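Local coordinates for protein N-alpha-acetyltransferase 35, NatC auxiliary subunit (Saccharomyces cerevisiae, PDB 6YGA) that serves as the auxiliary subunit of the NatC N-terminal acetyltransferase, which acetylates the N-terminal methionine of the L-A virus Gag protein, at residues Val78-Val89 / Trp137-Leu148. Sequence-based numbering, arbitrary orientation.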
loop_
_atom_site.group_PDB
_atom_site.type_symbol
_atom_site.label_atom_id
_atom_site.label_comp_id
_atom_site.label_asym_id
_atom_site.label_seq_id
_atom_site.Cartn_x
_atom_site.Cartn_y
_atom_site.Cartn_z
ATOM N N VAL B 78 -26.450 -3.685 27.234
ATOM C CA VAL B 78 -26.761 -4.770 26.311
ATOM C C VAL B 78 -27.965 -5.575 26.786
ATOM O O VAL B 78 -28.670 -6.184 25.970
ATOM C CB VAL B 78 -25.527 -5.669 26.117
ATOM C CG1 VAL B 78 -24.499 -4.973 25.240
ATOM C CG2 VAL B 78 -24.923 -6.028 27.464
ATOM N N ASN B 79 -28.228 -5.596 28.098
ATOM C CA ASN B 79 -29.311 -6.408 28.643
ATOM C C ASN B 79 -30.683 -5.770 28.470
ATOM O O ASN B 79 -31.692 -6.441 28.710
ATOM C CB ASN B 79 -29.072 -6.699 30.131
ATOM C CG ASN B 79 -27.699 -7.287 30.401
ATOM O OD1 ASN B 79 -27.435 -8.450 30.091
ATOM N ND2 ASN B 79 -26.817 -6.483 30.988
ATOM N N VAL B 80 -30.751 -4.505 28.080
ATOM C CA VAL B 80 -32.034 -3.856 27.835
ATOM C C VAL B 80 -32.501 -4.195 26.428
ATOM O O VAL B 80 -31.724 -4.139 25.467
ATOM C CB VAL B 80 -31.918 -2.334 28.041
ATOM C CG1 VAL B 80 -33.229 -1.637 27.707
ATOM C CG2 VAL B 80 -31.497 -2.028 29.470
ATOM N N ALA B 81 -33.773 -4.568 26.306
ATOM C CA ALA B 81 -34.389 -4.872 25.016
ATOM C C ALA B 81 -35.074 -3.604 24.522
ATOM O O ALA B 81 -36.201 -3.301 24.918
ATOM C CB ALA B 81 -35.376 -6.027 25.141
ATOM N N TYR B 82 -34.389 -2.866 23.653
ATOM C CA TYR B 82 -34.892 -1.589 23.168
ATOM C C TYR B 82 -36.003 -1.796 22.146
ATOM O O TYR B 82 -35.944 -2.706 21.313
ATOM C CB TYR B 82 -33.751 -0.768 22.566
ATOM C CG TYR B 82 -32.684 -0.402 23.577
ATOM C CD1 TYR B 82 -31.614 -1.255 23.830
ATOM C CD2 TYR B 82 -32.753 0.789 24.290
ATOM C CE1 TYR B 82 -30.644 -0.931 24.759
ATOM C CE2 TYR B 82 -31.787 1.123 25.221
ATOM C CZ TYR B 82 -30.734 0.258 25.450
ATOM O OH TYR B 82 -29.768 0.584 26.374
ATOM N N ASP B 83 -37.022 -0.942 22.218
ATOM C CA ASP B 83 -38.254 -0.973 21.443
ATOM C C ASP B 83 -38.182 -0.004 20.268
ATOM O O ASP B 83 -37.622 1.091 20.401
ATOM C CB ASP B 83 -39.445 -0.605 22.329
ATOM C CG ASP B 83 -39.478 -1.404 23.617
ATOM O OD1 ASP B 83 -39.737 -2.625 23.563
ATOM O OD2 ASP B 83 -39.220 -0.812 24.687
ATOM N N PRO B 84 -38.721 -0.375 19.091
ATOM C CA PRO B 84 -39.302 -1.692 18.783
ATOM C C PRO B 84 -38.246 -2.770 18.512
ATOM O O PRO B 84 -37.299 -2.522 17.767
ATOM C CB PRO B 84 -40.141 -1.419 17.531
ATOM C CG PRO B 84 -39.492 -0.243 16.887
ATOM C CD PRO B 84 -38.967 0.602 18.014
ATOM N N PRO B 85 -38.427 -3.960 19.098
ATOM C CA PRO B 85 -37.334 -4.953 19.092
ATOM C C PRO B 85 -36.937 -5.452 17.712
ATOM O O PRO B 85 -35.739 -5.503 17.402
ATOM C CB PRO B 85 -37.898 -6.081 19.970
ATOM C CG PRO B 85 -38.924 -5.412 20.830
ATOM C CD PRO B 85 -39.553 -4.380 19.946
ATOM N N LEU B 86 -37.904 -5.843 16.876
ATOM C CA LEU B 86 -37.567 -6.352 15.548
ATOM C C LEU B 86 -36.849 -5.295 14.720
ATOM O O LEU B 86 -35.813 -5.570 14.106
ATOM C CB LEU B 86 -38.824 -6.833 14.823
ATOM C CG LEU B 86 -38.582 -7.185 13.351
ATOM C CD1 LEU B 86 -37.767 -8.468 13.222
ATOM C CD2 LEU B 86 -39.889 -7.278 12.568
ATOM N N ALA B 87 -37.389 -4.075 14.689
ATOM C CA ALA B 87 -36.748 -3.006 13.932
ATOM C C ALA B 87 -35.380 -2.660 14.509
ATOM O O ALA B 87 -34.439 -2.371 13.760
ATOM C CB ALA B 87 -37.647 -1.771 13.902
ATOM N N SER B 88 -35.246 -2.686 15.838
ATOM C CA SER B 88 -33.964 -2.348 16.452
ATOM C C SER B 88 -32.928 -3.442 16.218
ATOM O O SER B 88 -31.776 -3.145 15.879
ATOM C CB SER B 88 -34.142 -2.086 17.947
ATOM O OG SER B 88 -34.730 -0.816 18.173
ATOM N N VAL B 89 -33.312 -4.708 16.396
ATOM C CA VAL B 89 -32.385 -5.808 16.138
ATOM C C VAL B 89 -31.973 -5.822 14.672
ATOM O O VAL B 89 -30.798 -6.022 14.343
ATOM C CB VAL B 89 -33.010 -7.147 16.575
ATOM C CG1 VAL B 89 -32.327 -8.319 15.883
ATOM C CG2 VAL B 89 -32.920 -7.299 18.089
ATOM N N TRP B 137 -25.264 -11.700 27.106
ATOM C CA TRP B 137 -26.261 -10.807 27.679
ATOM C C TRP B 137 -27.620 -11.496 27.700
ATOM O O TRP B 137 -27.958 -12.252 26.783
ATOM C CB TRP B 137 -26.346 -9.495 26.883
ATOM C CG TRP B 137 -26.717 -9.691 25.439
ATOM C CD1 TRP B 137 -27.977 -9.771 24.921
ATOM C CD2 TRP B 137 -25.818 -9.836 24.331
ATOM N NE1 TRP B 137 -27.919 -9.957 23.560
ATOM C CE2 TRP B 137 -26.606 -9.999 23.174
ATOM C CE3 TRP B 137 -24.426 -9.842 24.205
ATOM C CZ2 TRP B 137 -26.047 -10.168 21.910
ATOM C CZ3 TRP B 137 -23.875 -10.009 22.950
ATOM C CH2 TRP B 137 -24.683 -10.169 21.819
ATOM N N CYS B 138 -28.394 -11.230 28.752
ATOM C CA CYS B 138 -29.734 -11.785 28.927
ATOM C C CYS B 138 -30.723 -10.630 29.013
ATOM O O CYS B 138 -30.785 -9.934 30.034
ATOM C CB CYS B 138 -29.815 -12.663 30.176
ATOM S SG CYS B 138 -28.854 -14.190 30.097
ATOM N N THR B 139 -31.493 -10.426 27.943
ATOM C CA THR B 139 -32.516 -9.390 27.912
ATOM C C THR B 139 -33.918 -9.926 28.156
ATOM O O THR B 139 -34.815 -9.139 28.474
ATOM C CB THR B 139 -32.501 -8.655 26.564
ATOM O OG1 THR B 139 -33.229 -9.417 25.591
ATOM C CG2 THR B 139 -31.071 -8.459 26.084
ATOM N N GLY B 140 -34.123 -11.234 28.029
ATOM C CA GLY B 140 -35.447 -11.810 28.108
ATOM C C GLY B 140 -36.258 -11.716 26.835
ATOM O O GLY B 140 -37.395 -12.203 26.809
ATOM N N ASN B 141 -35.718 -11.102 25.785
ATOM C CA ASN B 141 -36.376 -10.997 24.491
ATOM C C ASN B 141 -35.649 -11.894 23.498
ATOM O O ASN B 141 -34.415 -11.959 23.493
ATOM C CB ASN B 141 -36.393 -9.543 23.999
ATOM C CG ASN B 141 -37.305 -9.334 22.794
ATOM O OD1 ASN B 141 -37.442 -10.211 21.940
ATOM N ND2 ASN B 141 -37.926 -8.163 22.722
ATOM N N ILE B 142 -36.421 -12.583 22.655
ATOM C CA ILE B 142 -35.839 -13.633 21.827
ATOM C C ILE B 142 -35.028 -13.046 20.679
ATOM O O ILE B 142 -34.101 -13.688 20.171
ATOM C CB ILE B 142 -36.944 -14.580 21.322
ATOM C CG1 ILE B 142 -36.345 -15.941 20.980
ATOM C CG2 ILE B 142 -37.669 -13.992 20.111
ATOM C CD1 ILE B 142 -35.675 -16.617 22.157
ATOM N N LEU B 143 -35.355 -11.826 20.251
ATOM C CA LEU B 143 -34.630 -11.216 19.143
ATOM C C LEU B 143 -33.238 -10.773 19.575
ATOM O O LEU B 143 -32.269 -10.919 18.818
ATOM C CB LEU B 143 -35.439 -10.043 18.590
ATOM C CG LEU B 143 -36.843 -10.409 18.099
ATOM C CD1 LEU B 143 -37.620 -9.153 17.762
ATOM C CD2 LEU B 143 -36.773 -11.339 16.894
ATOM N N TYR B 144 -33.114 -10.252 20.798
ATOM C CA TYR B 144 -31.818 -9.803 21.294
ATOM C C TYR B 144 -30.943 -10.969 21.740
ATOM O O TYR B 144 -29.743 -10.989 21.450
ATOM C CB TYR B 144 -32.005 -8.824 22.453
ATOM C CG TYR B 144 -32.414 -7.431 22.034
ATOM C CD1 TYR B 144 -33.748 -7.111 21.830
ATOM C CD2 TYR B 144 -31.464 -6.432 21.849
ATOM C CE1 TYR B 144 -34.128 -5.840 21.447
ATOM C CE2 TYR B 144 -31.834 -5.156 21.468
ATOM C CZ TYR B 144 -33.167 -4.866 21.268
ATOM O OH TYR B 144 -33.542 -3.599 20.887
ATOM N N ASP B 145 -31.524 -11.945 22.442
ATOM C CA ASP B 145 -30.717 -12.979 23.083
ATOM C C ASP B 145 -30.320 -14.086 22.110
ATOM O O ASP B 145 -29.197 -14.599 22.180
ATOM C CB ASP B 145 -31.468 -13.566 24.280
ATOM C CG ASP B 145 -31.875 -12.509 25.294
ATOM O OD1 ASP B 145 -32.013 -11.333 24.901
ATOM O OD2 ASP B 145 -32.050 -12.851 26.484
ATOM N N LYS B 146 -31.217 -14.469 21.203
ATOM C CA LYS B 146 -30.976 -15.587 20.299
ATOM C C LYS B 146 -30.647 -15.150 18.879
ATOM O O LYS B 146 -29.631 -15.577 18.321
ATOM C CB LYS B 146 -32.194 -16.526 20.285
ATOM C CG LYS B 146 -31.851 -17.993 20.520
ATOM C CD LYS B 146 -30.919 -18.526 19.435
ATOM C CE LYS B 146 -30.332 -19.892 19.788
ATOM N NZ LYS B 146 -29.484 -20.434 18.682
ATOM N N VAL B 147 -31.485 -14.310 18.269
ATOM C CA VAL B 147 -31.248 -13.900 16.888
ATOM C C VAL B 147 -30.024 -12.996 16.797
ATOM O O VAL B 147 -29.101 -13.250 16.015
ATOM C CB VAL B 147 -32.500 -13.217 16.309
ATOM C CG1 VAL B 147 -32.240 -12.745 14.884
ATOM C CG2 VAL B 147 -33.682 -14.168 16.352
ATOM N N LEU B 148 -29.994 -11.929 17.600
ATOM C CA LEU B 148 -28.872 -10.998 17.535
ATOM C C LEU B 148 -27.589 -11.640 18.051
ATOM O O LEU B 148 -26.502 -11.363 17.533
ATOM C CB LEU B 148 -29.201 -9.727 18.316
ATOM C CG LEU B 148 -28.179 -8.596 18.224
ATOM C CD1 LEU B 148 -27.750 -8.367 16.781
ATOM C CD2 LEU B 148 -28.757 -7.323 18.815
#
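Asn79 and Thr139 bring their loops closest, CA to CA 4.4 Å, and the axes of the helices that follow, 85-89 and 142-148, come within 9.6 Å at an angle of 39°. Tyr144 and Val89 bury the most surface, about equally. Ala81 CA and Val89 CG2 make CH-pi contacts with opposite faces of the Tyr144 ring, Val89 CG2 lying 3.8 Å from its centroid, near the ring normal. Pro85 CB meets the ring edge. Tyr144 OH donates to Tyr82 O at 2.6 Å, the donor tilted 19° from the carbonyl plane, which fixes the far end of the ring. With CG anti to the carbonyl carbon (chi1 -58°), Leu143 sends CD1 to Pro85 CB, an apolar contact of 3.8 Å, and to Leu86 CB. Cys138 N donates to Asn79 OD1 in the carbonyl plane, at 3.2 Å. Asp145 steadies the loop before its helix: its OD2 accepts from Thr139 N and Gly140 N from opposite faces of the carboxylate plane. Tyr119 of helix 118-129 packs on Tyr144 and Trp137. Thr139 OG1 accepts from Asn141 N, an ST turn leading into the N-cap. The contact pairs two helix starts in the Mak10 family region, with helix 142-167 capped by Asn141 OD1, which accepts from Leu143 N.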